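Local coordinates for protein enoyl-CoA hydratase/isomerase (Pseudomonas aeruginosa, PDB 3LAO) that probably catalyses the hydration of an unsaturated steroid side-chain CoA thioester, as a homotrimeric enoyl-CoA hydratase of the crotonase family, at residues 21-26 with 49-54; 87-90 with 94-97. All coordinates share one frame; numbering follows the deposited sequence.

Interaction 1: 21-26 with 49-54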
loop_
_atom_site.group_PDB
_atom_site.type_symbol
_atom_site.label_atom_id
_atom_site.label_comp_id
_atom_site.label_asym_id
_atom_site.label_seq_id
_atom_site.Cartn_x
_atom_site.Cartn_y
_atom_site.Cartn_z
ATOM N N HIS B 21 -13.669 28.234 9.100
ATOM C CA HIS B 21 -14.064 26.993 8.445
ATOM C C HIS B 21 -13.536 25.743 9.182
ATOM O O HIS B 21 -13.706 24.606 8.705
ATOM C CB HIS B 21 -13.618 26.994 6.951
ATOM C CG HIS B 21 -14.317 28.023 6.124
ATOM N ND1 HIS B 21 -13.643 28.921 5.317
ATOM C CD2 HIS B 21 -15.633 28.334 6.014
ATOM C CE1 HIS B 21 -14.518 29.726 4.736
ATOM N NE2 HIS B 21 -15.732 29.391 5.140
ATOM N N LEU B 22 -12.867 25.934 10.320
ATOM C CA LEU B 22 -12.329 24.780 11.054
ATOM C C LEU B 22 -13.259 24.336 12.196
ATOM O O LEU B 22 -13.873 25.171 12.894
ATOM C CB LEU B 22 -10.945 25.084 11.619
ATOM C CG LEU B 22 -9.888 25.563 10.631
ATOM C CD1 LEU B 22 -8.564 25.509 11.285
ATOM C CD2 LEU B 22 -9.909 24.706 9.344
ATOM N N PHE B 23 -13.368 23.023 12.374
ATOM C CA PHE B 23 -14.227 22.467 13.411
ATOM C C PHE B 23 -13.294 21.751 14.407
ATOM O O PHE B 23 -12.678 20.712 14.080
ATOM C CB PHE B 23 -15.310 21.537 12.807
ATOM C CG PHE B 23 -16.371 21.121 13.791
ATOM C CD1 PHE B 23 -16.234 19.983 14.542
ATOM C CD2 PHE B 23 -17.482 21.901 13.996
ATOM C CE1 PHE B 23 -17.182 19.636 15.482
ATOM C CE2 PHE B 23 -18.430 21.548 14.920
ATOM C CZ PHE B 23 -18.264 20.409 15.668
ATOM N N LEU B 24 -13.140 22.328 15.597
ATOM C CA LEU B 24 -12.184 21.754 16.567
ATOM C C LEU B 24 -12.834 20.841 17.604
ATOM O O LEU B 24 -13.753 21.238 18.291
ATOM C CB LEU B 24 -11.374 22.850 17.272
ATOM C CG LEU B 24 -10.290 23.577 16.469
ATOM C CD1 LEU B 24 -10.735 23.986 15.130
ATOM C CD2 LEU B 24 -9.861 24.809 17.219
ATOM N N ILE B 25 -12.321 19.628 17.722
ATOM C CA ILE B 25 -12.848 18.631 18.654
ATOM C C ILE B 25 -11.716 18.202 19.595
ATOM O O ILE B 25 -10.665 17.715 19.150
ATOM C CB ILE B 25 -13.412 17.410 17.904
ATOM C CG1 ILE B 25 -14.451 17.850 16.862
ATOM C CG2 ILE B 25 -14.025 16.398 18.837
ATOM C CD1 ILE B 25 -15.019 16.690 16.019
ATOM N N GLY B 26 -11.911 18.437 20.893
ATOM C CA GLY B 26 -10.919 18.057 21.878
ATOM C C GLY B 26 -11.376 17.023 22.893
ATOM O O GLY B 26 -12.363 17.231 23.600
ATOM N N GLY B 49 -20.540 13.696 13.888
ATOM C CA GLY B 49 -21.811 13.837 13.194
ATOM C C GLY B 49 -22.141 15.309 12.975
ATOM O O GLY B 49 -22.591 15.722 11.913
ATOM N N GLU B 50 -21.888 16.122 13.980
ATOM C CA GLU B 50 -22.211 17.523 13.861
ATOM C C GLU B 50 -21.276 18.268 12.863
ATOM O O GLU B 50 -21.726 19.164 12.125
ATOM C CB GLU B 50 -22.259 18.179 15.254
ATOM C CG GLU B 50 -21.785 19.651 15.281
ATOM C CD GLU B 50 -21.728 20.279 16.713
ATOM O OE1 GLU B 50 -21.444 19.537 17.713
ATOM O OE2 GLU B 50 -21.967 21.525 16.807
ATOM N N TYR B 51 -19.994 17.906 12.852
ATOM C CA TYR B 51 -19.064 18.359 11.814
ATOM C C TYR B 51 -19.601 17.988 10.420
ATOM O O TYR B 51 -19.677 18.830 9.544
ATOM C CB TYR B 51 -17.671 17.740 12.013
ATOM C CG TYR B 51 -16.695 17.884 10.817
ATOM C CD1 TYR B 51 -16.360 19.128 10.324
ATOM C CD2 TYR B 51 -16.074 16.759 10.252
ATOM C CE1 TYR B 51 -15.478 19.271 9.247
ATOM C CE2 TYR B 51 -15.188 16.880 9.198
ATOM C CZ TYR B 51 -14.895 18.147 8.698
ATOM O OH TYR B 51 -14.021 18.291 7.664
ATOM N N GLU B 52 -19.976 16.730 10.220
ATOM C CA GLU B 52 -20.563 16.316 8.948
ATOM C C GLU B 52 -21.733 17.202 8.497
ATOM O O GLU B 52 -21.907 17.478 7.305
ATOM C CB GLU B 52 -21.045 14.873 9.012
ATOM C CG GLU B 52 -19.925 13.842 9.042
ATOM C CD GLU B 52 -19.244 13.713 7.694
ATOM O OE1 GLU B 52 -17.987 13.776 7.666
ATOM O OE2 GLU B 52 -19.978 13.566 6.674
ATOM N N ARG B 53 -22.557 17.634 9.436
ATOM C CA ARG B 53 -23.760 18.381 9.060
ATOM C C ARG B 53 -23.547 19.884 9.066
ATOM O O ARG B 53 -24.451 20.617 8.725
ATOM C CB ARG B 53 -24.935 18.016 9.972
ATOM C CG ARG B 53 -25.617 16.728 9.569
ATOM C CD ARG B 53 -26.639 16.323 10.601
ATOM N NE ARG B 53 -26.125 15.260 11.453
ATOM C CZ ARG B 53 -25.739 15.426 12.702
ATOM N NH1 ARG B 53 -25.308 14.380 13.377
ATOM N NH2 ARG B 53 -25.803 16.628 13.267
ATOM N N SER B 54 -22.358 20.315 9.486
ATOM C CA SER B 54 -21.957 21.722 9.543
ATOM C C SER B 54 -21.496 22.217 8.160
ATOM O O SER B 54 -20.331 22.105 7.774
ATOM C CB SER B 54 -20.822 21.871 10.524
ATOM O OG SER B 54 -20.484 23.218 10.741
#
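Phe23, on strand 22-27, carries this contact, meeting Tyr51 and Glu50 on helix 38-53. The apolar part is a CH-pi contact: Tyr51 CB sits over one face of the Phe23 ring, 4.1 Å from its centroid and 27° off the normal. Alongside it, Phe23 CB packs against Tyr51 CD1 at 3.6 Å. Both residues hold CG anti to the backbone N (chi1 -170° for Phe23), and the two side chains run antiparallel alongside one another. The rings, though their planes are only 30° apart, are strongly offset, with centroids separated by 5.9 Å, and it is the root of the tyrosine, not its ring, that covers the phenyl face.

The second kind of approach is at the ring edge. The extended Glu50 chain crosses Phe23 at about a right angle, bringing CD to 3.6 Å from Phe23 CZ. Its OE1 forms a salt bridge with Arg16 on strand 14-19, while Lys106 makes a cation-pi contact with Tyr51. No hydrogen bond joins the two segments. Such strand-to-helix packing is characteristic of a beta-alpha-beta unit, here strand 22-27, helix 38-53 and strand 59-64 of the crotonase fold.

Interaction 2: 87-90 with 94-97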
loop_
_atom_site.group_PDB
_atom_site.type_symbol
_atom_site.label_atom_id
_atom_site.label_comp_id
_atom_site.label_asym_id
_atom_site.label_seq_id
_atom_site.Cartn_x
_atom_site.Cartn_y
_atom_site.Cartn_z
ATOM N N PHE B 87 -20.599 -2.443 20.243
ATOM C CA PHE B 87 -20.797 -1.015 20.479
ATOM C C PHE B 87 -21.581 -0.280 19.406
ATOM O O PHE B 87 -21.139 -0.172 18.252
ATOM C CB PHE B 87 -19.495 -0.255 20.743
ATOM C CG PHE B 87 -19.730 1.123 21.293
ATOM C CD1 PHE B 87 -20.083 1.297 22.622
ATOM C CD2 PHE B 87 -19.660 2.246 20.473
ATOM C CE1 PHE B 87 -20.334 2.569 23.132
ATOM C CE2 PHE B 87 -19.911 3.537 20.977
ATOM C CZ PHE B 87 -20.244 3.696 22.301
ATOM N N ARG B 88 -22.737 0.242 19.818
ATOM C CA ARG B 88 -23.561 1.111 18.987
ATOM C C ARG B 88 -23.285 2.587 19.287
ATOM O O ARG B 88 -23.147 2.992 20.440
ATOM C CB ARG B 88 -25.040 0.841 19.228
ATOM C CG ARG B 88 -25.398 -0.611 19.333
ATOM C CD ARG B 88 -25.085 -1.331 18.056
ATOM N NE ARG B 88 -24.780 -2.731 18.331
ATOM C CZ ARG B 88 -25.596 -3.749 18.072
ATOM N NH1 ARG B 88 -25.218 -4.992 18.367
ATOM N NH2 ARG B 88 -26.781 -3.528 17.511
ATOM N N TYR B 89 -23.217 3.373 18.225
ATOM C CA TYR B 89 -23.114 4.817 18.298
ATOM C C TYR B 89 -24.495 5.454 18.255
ATOM O O TYR B 89 -25.465 4.856 17.836
ATOM C CB TYR B 89 -22.250 5.332 17.141
ATOM C CG TYR B 89 -20.816 4.898 17.286
ATOM C CD1 TYR B 89 -20.339 3.786 16.617
ATOM C CD2 TYR B 89 -19.955 5.579 18.159
ATOM C CE1 TYR B 89 -19.027 3.368 16.805
ATOM C CE2 TYR B 89 -18.638 5.175 18.343
ATOM C CZ TYR B 89 -18.184 4.077 17.668
ATOM O OH TYR B 89 -16.877 3.688 17.859
ATOM N N PRO B 90 -24.586 6.684 18.708
ATOM C CA PRO B 90 -25.877 7.358 18.777
ATOM C C PRO B 90 -26.357 7.633 17.371
ATOM O O PRO B 90 -25.454 7.750 16.529
ATOM C CB PRO B 90 -25.508 8.698 19.407
ATOM C CG PRO B 90 -24.184 8.481 20.065
ATOM C CD PRO B 90 -23.479 7.498 19.233
ATOM N N VAL B 94 -21.190 9.755 13.965
ATOM C CA VAL B 94 -20.326 9.085 12.973
ATOM C C VAL B 94 -19.199 8.393 13.747
ATOM O O VAL B 94 -18.629 8.985 14.661
ATOM C CB VAL B 94 -19.687 10.148 12.056
ATOM C CG1 VAL B 94 -18.697 9.528 11.088
ATOM C CG2 VAL B 94 -20.775 10.951 11.332
ATOM N N ASP B 95 -18.906 7.141 13.426
ATOM C CA ASP B 95 -17.850 6.378 14.076
ATOM C C ASP B 95 -16.471 7.025 13.841
ATOM O O ASP B 95 -16.014 7.129 12.707
ATOM C CB ASP B 95 -17.868 4.953 13.537
ATOM C CG ASP B 95 -16.837 4.061 14.196
ATOM O OD1 ASP B 95 -16.094 4.568 15.047
ATOM O OD2 ASP B 95 -16.774 2.856 13.870
ATOM N N PRO B 96 -15.839 7.520 14.917
ATOM C CA PRO B 96 -14.486 8.065 14.862
ATOM C C PRO B 96 -13.507 7.075 14.264
ATOM O O PRO B 96 -12.636 7.469 13.510
ATOM C CB PRO B 96 -14.147 8.286 16.343
ATOM C CG PRO B 96 -15.491 8.627 16.932
ATOM C CD PRO B 96 -16.435 7.684 16.258
ATOM N N TRP B 97 -13.640 5.810 14.627
ATOM C CA TRP B 97 -12.807 4.771 14.087
ATOM C C TRP B 97 -13.066 4.394 12.633
ATOM O O TRP B 97 -12.360 3.570 12.073
ATOM C CB TRP B 97 -12.866 3.572 15.011
ATOM C CG TRP B 97 -11.985 3.891 16.198
ATOM C CD1 TRP B 97 -10.665 3.630 16.315
ATOM C CD2 TRP B 97 -12.355 4.619 17.369
ATOM N NE1 TRP B 97 -10.185 4.111 17.499
ATOM C CE2 TRP B 97 -11.206 4.729 18.169
ATOM C CE3 TRP B 97 -13.549 5.185 17.821
ATOM C CZ2 TRP B 97 -11.211 5.369 19.408
ATOM C CZ3 TRP B 97 -13.553 5.835 19.037
ATOM C CH2 TRP B 97 -12.394 5.922 19.820
#
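Tyr89 lays one face of its ring over the backbone of Asp95, whose CA stands 4.2 Å from the ring centroid and only 10° off the normal, a nearly upright CH-pi contact. On the same side as CA, the Asp95 side chain runs on past the rim by CE1 and the hydroxyl, its carboxylate plane tilted 30° from that of the phenol, with CG 3.5 Å from Tyr89 CE1. At the far end, Tyr89 OH comes to 3.0 Å from Asp95 OD1. The opposite face of the phenol is approached near its rim by Phe87 CE2, so the ring is lodged between its own segment and the next.

Asp95 holds CG anti to the backbone N (chi1 -178°), which turns the carboxylate toward the following turn: OD1 accepts a weak bond from Trp97 N at 2.8 Å, and OD2 receives the N-H groups of Val99 and Val100. Pro96 CD adds an apolar touch at 3.9 Å from Tyr89 CE2. Trp97 crosses the tyrosine at about a right angle, its CE3 3.6 Å from Tyr89 OH, while its NE1 bonds Ala119 O. Within this irregular loop of the crotonase fold, the Asp95-Trp97 link is consistent with a weak Asx turn.

Helix 38-53 links the two contacts, whose centres lie 15 Å apart. Interaction 1 uses it against strand 22-27; interaction 2 belongs to the later loop that packs against the same helix, through Tyr89 on Ala45 and Pro96 on Leu44. The segments also meet directly: Val94 CG2 lies 3.6 Å from Gly49 CA and 3.8 Å from Glu52 CG, so the 94-97 segment abuts the helical residues of interaction 1. Leu44 is shared as well, since Ile25 reaches it from the strand. Neither contact touches another chain of the trimer, whereas the substrate probably binds in tunnels between subunits. The glycerol beside Glu50 and Glu52 probably came from the crystallisation liquor.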